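Local coordinates for protein cyanuric acid amidohydrolase (Azorhizobium caulinodans, PDB 4NQ3) that hydrolyses cyanuric acid, opening its s-triazine ring to give carboxybiuret, a step in the breakdown of herbicides such as atrazine, at residues P115-E120 with K156-T161; I260-V265 with A322-H327; F316-L321 with I330-G335. All blocks are in the same frame, centred on the assembly; numbering follows the deposited sequence.

Contact 1 (P115-E120 with K156-T161). With SO4 (sulfate ion), chain H.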
loop_
_atom_site.group_PDB
_atom_site.type_symbol
_atom_site.label_atom_id
_atom_site.label_comp_id
_atom_site.label_asym_id
_atom_site.label_seq_id
_atom_site.Cartn_x
_atom_site.Cartn_y
_atom_site.Cartn_z
ATOM N N PRO A 115 -4.735 22.705 -26.083
ATOM C CA PRO A 115 -3.849 23.574 -25.323
ATOM C C PRO A 115 -3.880 23.140 -23.878
ATOM O O PRO A 115 -4.755 22.346 -23.489
ATOM C CB PRO A 115 -4.478 24.955 -25.482
ATOM C CG PRO A 115 -5.438 24.814 -26.614
ATOM C CD PRO A 115 -5.931 23.417 -26.547
ATOM N N ASP A 116 -3.003 23.727 -23.079
ATOM C CA ASP A 116 -2.999 23.461 -21.665
ATOM C C ASP A 116 -4.378 23.763 -21.085
ATOM O O ASP A 116 -5.125 24.602 -21.604
ATOM C CB ASP A 116 -1.911 24.284 -21.002
ATOM C CG ASP A 116 -0.542 23.629 -21.125
ATOM O OD1 ASP A 116 -0.429 22.634 -21.899
ATOM O OD2 ASP A 116 0.416 24.123 -20.465
ATOM N N LEU A 117 -4.729 23.023 -20.044
ATOM C CA LEU A 117 -6.010 23.173 -19.365
ATOM C C LEU A 117 -5.838 23.949 -18.075
ATOM O O LEU A 117 -5.166 23.456 -17.156
ATOM C CB LEU A 117 -6.602 21.800 -19.048
ATOM C CG LEU A 117 -7.860 21.796 -18.189
ATOM C CD1 LEU A 117 -9.038 22.330 -18.974
ATOM C CD2 LEU A 117 -8.136 20.407 -17.623
ATOM N N PRO A 118 -6.456 25.145 -17.989
ATOM C CA PRO A 118 -6.476 25.963 -16.761
ATOM C C PRO A 118 -6.936 25.129 -15.573
ATOM O O PRO A 118 -7.922 24.409 -15.705
ATOM C CB PRO A 118 -7.484 27.061 -17.072
ATOM C CG PRO A 118 -7.563 27.104 -18.572
ATOM C CD PRO A 118 -7.311 25.705 -19.047
ATOM N N PHE A 119 -6.222 25.186 -14.455
ATOM C CA PHE A 119 -6.526 24.318 -13.317
ATOM C C PHE A 119 -7.954 24.502 -12.817
ATOM O O PHE A 119 -8.537 23.602 -12.208
ATOM C CB PHE A 119 -5.542 24.576 -12.178
ATOM C CG PHE A 119 -4.154 24.083 -12.452
ATOM C CD1 PHE A 119 -3.942 23.013 -13.299
ATOM C CD2 PHE A 119 -3.054 24.726 -11.896
ATOM C CE1 PHE A 119 -2.655 22.559 -13.553
ATOM C CE2 PHE A 119 -1.758 24.291 -12.155
ATOM C CZ PHE A 119 -1.559 23.215 -12.984
ATOM N N GLU A 120 -8.526 25.668 -13.076
ATOM C CA GLU A 120 -9.869 25.954 -12.582
ATOM C C GLU A 120 -10.929 25.520 -13.584
ATOM O O GLU A 120 -12.128 25.697 -13.342
ATOM C CB GLU A 120 -10.009 27.432 -12.246
ATOM C CG GLU A 120 -9.745 28.358 -13.409
ATOM C CD GLU A 120 -8.266 28.661 -13.602
ATOM O OE1 GLU A 120 -7.946 29.758 -14.116
ATOM O OE2 GLU A 120 -7.422 27.812 -13.215
ATOM N N LYS A 156 -6.332 11.247 -22.885
ATOM C CA LYS A 156 -5.396 11.386 -21.790
ATOM C C LYS A 156 -5.617 12.760 -21.192
ATOM O O LYS A 156 -5.536 13.755 -21.908
ATOM C CB LYS A 156 -3.965 11.238 -22.276
ATOM C CG LYS A 156 -2.955 11.199 -21.154
ATOM C CD LYS A 156 -3.009 9.885 -20.481
ATOM C CE LYS A 156 -2.582 9.967 -19.037
ATOM N NZ LYS A 156 -2.820 8.672 -18.321
ATOM N N CYS A 157 -5.941 12.830 -19.905
ATOM C CA CYS A 157 -6.258 14.130 -19.307
ATOM C C CYS A 157 -5.423 14.394 -18.066
ATOM O O CYS A 157 -4.885 13.469 -17.470
ATOM C CB CYS A 157 -7.735 14.204 -18.937
ATOM S SG CYS A 157 -8.218 12.813 -17.863
ATOM N N PRO A 158 -5.363 15.657 -17.635
ATOM C CA PRO A 158 -4.495 16.049 -16.526
ATOM C C PRO A 158 -5.115 15.738 -15.182
ATOM O O PRO A 158 -6.151 15.070 -15.160
ATOM C CB PRO A 158 -4.335 17.561 -16.732
ATOM C CG PRO A 158 -5.559 17.969 -17.414
ATOM C CD PRO A 158 -5.937 16.830 -18.317
ATOM N N LEU A 159 -4.461 16.156 -14.095
ATOM C CA LEU A 159 -5.006 16.012 -12.746
ATOM C C LEU A 159 -4.454 17.128 -11.882
ATOM O O LEU A 159 -3.640 17.922 -12.344
ATOM C CB LEU A 159 -4.659 14.644 -12.153
ATOM C CG LEU A 159 -3.166 14.272 -12.063
ATOM C CD1 LEU A 159 -2.464 15.023 -10.937
ATOM C CD2 LEU A 159 -2.991 12.791 -11.897
ATOM N N LEU A 160 -4.864 17.168 -10.622
ATOM C CA LEU A 160 -4.361 18.178 -9.695
ATOM C C LEU A 160 -3.482 17.584 -8.583
ATOM O O LEU A 160 -3.775 16.522 -8.016
ATOM C CB LEU A 160 -5.522 18.942 -9.058
ATOM C CG LEU A 160 -6.440 19.687 -10.023
ATOM C CD1 LEU A 160 -7.511 20.424 -9.255
ATOM C CD2 LEU A 160 -5.630 20.664 -10.856
ATOM N N THR A 161 -2.388 18.271 -8.291
ATOM C CA THR A 161 -1.589 17.966 -7.119
ATOM C C THR A 161 -1.773 19.087 -6.107
ATOM O O THR A 161 -2.306 20.148 -6.442
ATOM C CB THR A 161 -0.111 17.841 -7.446
ATOM O OG1 THR A 161 0.356 19.119 -7.897
ATOM C CG2 THR A 161 0.121 16.771 -8.524
HETATM S S SO4 H . 3.654 19.242 -9.679
HETATM O O1 SO4 H . 4.792 18.951 -10.561
HETATM O O2 SO4 H . 3.943 18.953 -8.264
HETATM O O3 SO4 H . 2.575 18.388 -10.157
HETATM O O4 SO4 H . 3.245 20.649 -9.802
#
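L117 and F119 reach P158 and L160 through just two apolar touches, although the segment opposite them starts with the active-site lysine K156. L117 brings its CD2 to the proline ring, 3.6 Å from P158 CG. The two side chains cross at about a right angle. L117 has CG anti to the backbone N (chi1 173°), and this extends the branch toward the proline. Two residues on, L160 CD2 lies 3.8 Å from F119 CD1 and also near F119 CG and CB. The methyl meets the inner end of the ring obliquely, and the two side chains slide past each other in opposite directions. Helix 125-141 adds M130 and Q127 against L117, and V165 of helix 162-170 lies against L160. The backbone of P158 is held from elsewhere, since its O accepts hydrogen bonds from S227 OG and S187 OG. The side chain of T161 caps a backbone N of the helix that follows, and its OG1 donates to O3 of a sulfate, 3.3 Å away, an ion probably taken from the crystallisation liquor. K156 NZ is hydrogen-bonded to S226 OG, the nucleophile. The contact joins the loop after strand 106-113 to the chain leaving strand 150-157, next to the Ser-Lys dyad of the predicted repeating unit B in the cyclic amide hydrolase fold.

Contact 2 (I260-V265 with A322-H327)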
loop_
_atom_site.group_PDB
_atom_site.type_symbol
_atom_site.label_atom_id
_atom_site.label_comp_id
_atom_site.label_asym_id
_atom_site.label_seq_id
_atom_site.Cartn_x
_atom_site.Cartn_y
_atom_site.Cartn_z
ATOM N N ILE A 260 -18.193 -7.856 -14.076
ATOM C CA ILE A 260 -18.010 -9.226 -14.528
ATOM C C ILE A 260 -18.857 -9.537 -15.755
ATOM O O ILE A 260 -19.077 -10.705 -16.103
ATOM C CB ILE A 260 -18.321 -10.243 -13.424
ATOM C CG1 ILE A 260 -19.740 -10.046 -12.903
ATOM C CG2 ILE A 260 -17.305 -10.138 -12.298
ATOM C CD1 ILE A 260 -20.089 -10.997 -11.822
ATOM N N ASP A 261 -19.301 -8.483 -16.433
ATOM C CA ASP A 261 -20.108 -8.645 -17.635
ATOM C C ASP A 261 -19.206 -8.839 -18.852
ATOM O O ASP A 261 -18.795 -7.866 -19.485
ATOM C CB ASP A 261 -21.025 -7.438 -17.828
ATOM C CG ASP A 261 -21.995 -7.627 -18.975
ATOM O OD1 ASP A 261 -22.324 -8.800 -19.274
ATOM O OD2 ASP A 261 -22.428 -6.607 -19.567
ATOM N N VAL A 262 -18.887 -10.092 -19.167
ATOM C CA VAL A 262 -17.895 -10.384 -20.204
ATOM C C VAL A 262 -18.568 -10.636 -21.540
ATOM O O VAL A 262 -17.896 -10.956 -22.520
ATOM C CB VAL A 262 -16.997 -11.597 -19.843
ATOM C CG1 VAL A 262 -15.941 -11.211 -18.805
ATOM C CG2 VAL A 262 -17.844 -12.759 -19.365
ATOM N N THR A 263 -19.894 -10.520 -21.570
ATOM C CA THR A 263 -20.668 -10.797 -22.784
ATOM C C THR A 263 -20.417 -9.835 -23.970
ATOM O O THR A 263 -20.391 -10.275 -25.120
ATOM C CB THR A 263 -22.162 -10.794 -22.457
ATOM O OG1 THR A 263 -22.412 -9.742 -21.521
ATOM C CG2 THR A 263 -22.569 -12.079 -21.780
ATOM N N PRO A 264 -20.225 -8.529 -23.702
ATOM C CA PRO A 264 -19.847 -7.542 -24.728
ATOM C C PRO A 264 -18.625 -7.912 -25.564
ATOM O O PRO A 264 -18.580 -7.571 -26.758
ATOM C CB PRO A 264 -19.549 -6.292 -23.908
ATOM C CG PRO A 264 -20.463 -6.408 -22.743
ATOM C CD PRO A 264 -20.552 -7.880 -22.420
ATOM N N VAL A 265 -17.644 -8.568 -24.946
ATOM C CA VAL A 265 -16.439 -8.971 -25.663
ATOM C C VAL A 265 -16.713 -10.164 -26.591
ATOM O O VAL A 265 -16.255 -10.202 -27.735
ATOM C CB VAL A 265 -15.295 -9.333 -24.675
ATOM C CG1 VAL A 265 -14.131 -9.988 -25.394
ATOM C CG2 VAL A 265 -14.816 -8.095 -23.998
ATOM N N ALA A 322 -9.191 -11.390 -19.354
ATOM C CA ALA A 322 -8.095 -12.305 -19.641
ATOM C C ALA A 322 -8.580 -13.746 -19.650
ATOM O O ALA A 322 -8.117 -14.566 -20.443
ATOM C CB ALA A 322 -6.988 -12.132 -18.620
ATOM N N GLY A 323 -9.532 -14.047 -18.780
ATOM C CA GLY A 323 -10.123 -15.372 -18.737
ATOM C C GLY A 323 -10.894 -15.720 -20.002
ATOM O O GLY A 323 -11.091 -16.898 -20.322
ATOM N N VAL A 324 -11.326 -14.696 -20.726
ATOM C CA VAL A 324 -12.138 -14.888 -21.915
ATOM C C VAL A 324 -11.257 -14.904 -23.137
ATOM O O VAL A 324 -11.438 -15.702 -24.058
ATOM C CB VAL A 324 -13.199 -13.771 -22.076
ATOM C CG1 VAL A 324 -13.877 -13.868 -23.430
ATOM C CG2 VAL A 324 -14.228 -13.831 -20.934
ATOM N N VAL A 325 -10.296 -14.002 -23.152
ATOM C CA VAL A 325 -9.545 -13.780 -24.367
ATOM C C VAL A 325 -8.254 -14.612 -24.342
ATOM O O VAL A 325 -7.580 -14.750 -25.354
ATOM C CB VAL A 325 -9.277 -12.261 -24.553
ATOM C CG1 VAL A 325 -8.311 -11.765 -23.513
ATOM C CG2 VAL A 325 -8.763 -11.965 -25.932
ATOM N N GLY A 326 -7.933 -15.210 -23.198
ATOM C CA GLY A 326 -6.829 -16.158 -23.143
ATOM C C GLY A 326 -5.396 -15.661 -22.986
ATOM O O GLY A 326 -4.452 -16.449 -23.039
ATOM N N HIS A 327 -5.219 -14.358 -22.804
ATOM C CA HIS A 327 -3.893 -13.798 -22.553
ATOM C C HIS A 327 -3.977 -12.553 -21.705
ATOM O O HIS A 327 -5.065 -12.069 -21.413
ATOM C CB HIS A 327 -3.177 -13.490 -23.855
ATOM C CG HIS A 327 -3.766 -12.351 -24.621
ATOM N ND1 HIS A 327 -3.245 -11.075 -24.574
ATOM C CD2 HIS A 327 -4.809 -12.302 -25.485
ATOM C CE1 HIS A 327 -3.949 -10.286 -25.368
ATOM N NE2 HIS A 327 -4.904 -11.007 -25.934
#
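V262 and V324 mark the closest backbone approach, with their CA atoms 7.5 Å apart. Segment 260-265 is a loop that turns into helix 263-271 at T263. Segment 322-327 holds the last turn of helix 309-325 and the two residues after it. There G326 N donates to A322 O at 2.8 Å, and G326 then leaves the helix with a positive phi of 83°. The contact therefore joins the start of one helix to the end of another. It rests on three valines. V324 is the central one and points toward the other segment with both methyls used. Its CG2 lies 3.7 Å from V262 CB and almost as near to V262 CG1. The second methyl of V262 is a little farther off, with its CG2 4.1 Å from V324 CG2, so that one methyl of V324 meets the whole branched end of V262. With CG2 beside its own backbone N and CG1 anti to it (chi1 171°), V324 turns one branch to each partner. The V262 and V324 side chains cross obliquely. CG1 of V324 faces CG1 of V265 at a looser 4.4 Å. Both segments fall in the range predicted for repeating unit C, one of the three similar units that build the cyclic amide hydrolase monomer. The pair lies beside the sheet of that unit, where V265 also packs on V347 of strand 345-352, while V262 is covered further by A320, one turn before V324 in its helix. The third subunit of the tetramer reaches the same region, packing its G323 on V262 and supplying R295, whose NH1 is hydrogen-bonded to G326 O.

Contact 3 (F316-L321 with I330-G335); sequences FVAGAL and IYVSGG. With BR8 (barbituric acid), chain C.
V332 points from its strand toward the helix and sets CG2 against A318, 4.1 Å from A318 CB and as near to A318 CA. Its CG1, anti to the backbone N (chi1 -180°), turns to the residue before A318 in the helix, 4.4 Å from V317 CG1. The two branches thus each meet one of two successive helix residues. I330, two residues earlier, also points at the helix. Its CD1 ends 3.7 Å from A318 O and 4.1 Å from L321 CB. L321 lies over both strand residues, with CB near I330 and CD1 toward V332 CG2. The small side chain at A318 suits the close approach of its CA to that of V332, 6.2 Å. Helix 316-321 and strand 331-334 run nearly antiparallel, at 151°, with axes 8.8 Å apart. This is a helix laid on a mixed sheet, in which 331-334 is an outermost strand within the chain, beside strand 281-286. A286 and A284 of that strand extend the apolar layer under V317 and L321. The strand's other face serves the active site. Y331 and S333 alternate away from the helix and touch S79 of strand 75-80. G334 N donates to O4 of the bound barbituric acid at 2.8 Å and nearly straight, 167°. K285 NZ is hydrogen-bonded to S333 OG, G334 O and G335 O, while R314, R52 and R188 bind the same ligand.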
loop_
_atom_site.group_PDB
_atom_site.type_symbol
_atom_site.label_atom_id
_atom_site.label_comp_id
_atom_site.label_asym_id
_atom_site.label_seq_id
_atom_site.Cartn_x
_atom_site.Cartn_y
_atom_site.Cartn_z
ATOM N N PHE A 316 -9.318 -6.714 -11.057
ATOM C CA PHE A 316 -10.490 -7.569 -11.133
ATOM C C PHE A 316 -10.993 -7.722 -12.554
ATOM O O PHE A 316 -11.126 -8.841 -13.056
ATOM C CB PHE A 316 -11.605 -7.020 -10.258
ATOM C CG PHE A 316 -12.682 -8.007 -9.976
ATOM C CD1 PHE A 316 -12.414 -9.151 -9.211
ATOM C CD2 PHE A 316 -13.980 -7.799 -10.459
ATOM C CE1 PHE A 316 -13.420 -10.074 -8.938
ATOM C CE2 PHE A 316 -15.011 -8.726 -10.186
ATOM C CZ PHE A 316 -14.727 -9.860 -9.428
ATOM N N VAL A 317 -11.247 -6.606 -13.226
ATOM C CA VAL A 317 -11.734 -6.694 -14.594
ATOM C C VAL A 317 -10.675 -7.288 -15.541
ATOM O O VAL A 317 -11.028 -7.981 -16.492
ATOM C CB VAL A 317 -12.167 -5.310 -15.129
ATOM C CG1 VAL A 317 -12.462 -5.370 -16.636
ATOM C CG2 VAL A 317 -13.355 -4.780 -14.334
ATOM N N ALA A 318 -9.388 -7.041 -15.290
ATOM C CA ALA A 318 -8.354 -7.608 -16.160
ATOM C C ALA A 318 -8.445 -9.132 -16.125
ATOM O O ALA A 318 -8.359 -9.804 -17.157
ATOM C CB ALA A 318 -6.958 -7.132 -15.758
ATOM N N GLY A 319 -8.661 -9.664 -14.928
ATOM C CA GLY A 319 -8.822 -11.090 -14.758
ATOM C C GLY A 319 -10.028 -11.618 -15.516
ATOM O O GLY A 319 -9.916 -12.614 -16.228
ATOM N N ALA A 320 -11.180 -10.961 -15.391
ATOM C CA ALA A 320 -12.362 -11.423 -16.115
ATOM C C ALA A 320 -12.097 -11.486 -17.639
ATOM O O ALA A 320 -12.262 -12.539 -18.254
ATOM C CB ALA A 320 -13.560 -10.520 -15.811
ATOM N N LEU A 321 -11.626 -10.389 -18.231
ATOM C CA LEU A 321 -11.366 -10.334 -19.676
ATOM C C LEU A 321 -10.269 -11.319 -20.129
ATOM O O LEU A 321 -10.388 -11.975 -21.171
ATOM C CB LEU A 321 -10.990 -8.911 -20.081
ATOM C CG LEU A 321 -12.107 -7.889 -19.919
ATOM C CD1 LEU A 321 -11.651 -6.511 -20.308
ATOM C CD2 LEU A 321 -13.291 -8.276 -20.740
ATOM N N ILE A 330 -3.511 -7.121 -22.217
ATOM C CA ILE A 330 -4.694 -6.304 -22.510
ATOM C C ILE A 330 -4.643 -4.919 -21.849
ATOM O O ILE A 330 -4.056 -4.745 -20.781
ATOM C CB ILE A 330 -5.982 -7.035 -22.077
ATOM C CG1 ILE A 330 -5.945 -7.331 -20.597
ATOM C CG2 ILE A 330 -6.085 -8.393 -22.731
ATOM C CD1 ILE A 330 -6.933 -8.392 -20.253
ATOM N N TYR A 331 -5.291 -3.943 -22.476
ATOM C CA TYR A 331 -5.287 -2.566 -21.986
ATOM C C TYR A 331 -6.535 -2.341 -21.137
ATOM O O TYR A 331 -7.633 -2.238 -21.653
ATOM C CB TYR A 331 -5.204 -1.571 -23.167
ATOM C CG TYR A 331 -5.304 -0.103 -22.768
ATOM C CD1 TYR A 331 -6.526 0.458 -22.439
ATOM C CD2 TYR A 331 -4.184 0.723 -22.730
ATOM C CE1 TYR A 331 -6.644 1.779 -22.071
ATOM C CE2 TYR A 331 -4.295 2.065 -22.362
ATOM C CZ TYR A 331 -5.539 2.581 -22.029
ATOM O OH TYR A 331 -5.720 3.901 -21.648
ATOM N N VAL A 332 -6.365 -2.331 -19.824
ATOM C CA VAL A 332 -7.460 -2.068 -18.892
ATOM C C VAL A 332 -7.167 -0.842 -18.054
ATOM O O VAL A 332 -6.128 -0.744 -17.431
ATOM C CB VAL A 332 -7.687 -3.237 -17.945
ATOM C CG1 VAL A 332 -8.834 -2.929 -16.998
ATOM C CG2 VAL A 332 -7.949 -4.495 -18.737
ATOM N N SER A 333 -8.128 0.056 -17.990
ATOM C CA SER A 333 -7.948 1.375 -17.408
ATOM C C SER A 333 -9.029 1.611 -16.338
ATOM O O SER A 333 -10.188 1.274 -16.555
ATOM C CB SER A 333 -8.020 2.424 -18.513
ATOM O OG SER A 333 -8.113 3.714 -17.966
ATOM N N GLY A 334 -8.658 2.159 -15.185
ATOM C CA GLY A 334 -9.587 2.248 -14.061
ATOM C C GLY A 334 -10.321 3.571 -13.977
ATOM O O GLY A 334 -9.830 4.576 -14.458
ATOM N N GLY A 335 -11.499 3.571 -13.365
ATOM C CA GLY A 335 -12.265 4.787 -13.151
ATOM C C GLY A 335 -13.132 5.124 -14.349
ATOM O O GLY A 335 -12.656 5.666 -15.349
HETATM N N1 BR8 C . -4.659 6.882 -14.984
HETATM C C2 BR8 C . -3.808 5.838 -15.100
HETATM O O2 BR8 C . -2.614 6.068 -15.092
HETATM N N3 BR8 C . -4.285 4.563 -15.212
HETATM C C4 BR8 C . -5.675 4.281 -15.207
HETATM O O4 BR8 C . -6.065 3.122 -15.302
HETATM C C5 BR8 C . -6.742 5.375 -15.124
HETATM C C6 BR8 C . -6.042 6.720 -14.994
HETATM O O8 BR8 C . -6.710 7.723 -14.885
#

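Contact 1 closes in the chain before contacts 2 and 3 open, and it falls in the predicted repeating unit B, while they fall in the predicted unit C. Contacts 1 and 2 lie on opposite sides of the chain's centre, with their own centres 33 Å apart. Contact 3 is nearer to contact 1, about 6 Å between nearest atoms, though they do not touch. Contacts 2 and 3 share helix 309-325, and their segments alternate along the chain. They touch directly, for example I260 on F316 and V265 on L321. Helix 309-325 thus connects the start of helix 263-271 with a substrate-binding strand, and both contacts touch the third subunit, while contact 1 borders the same central site.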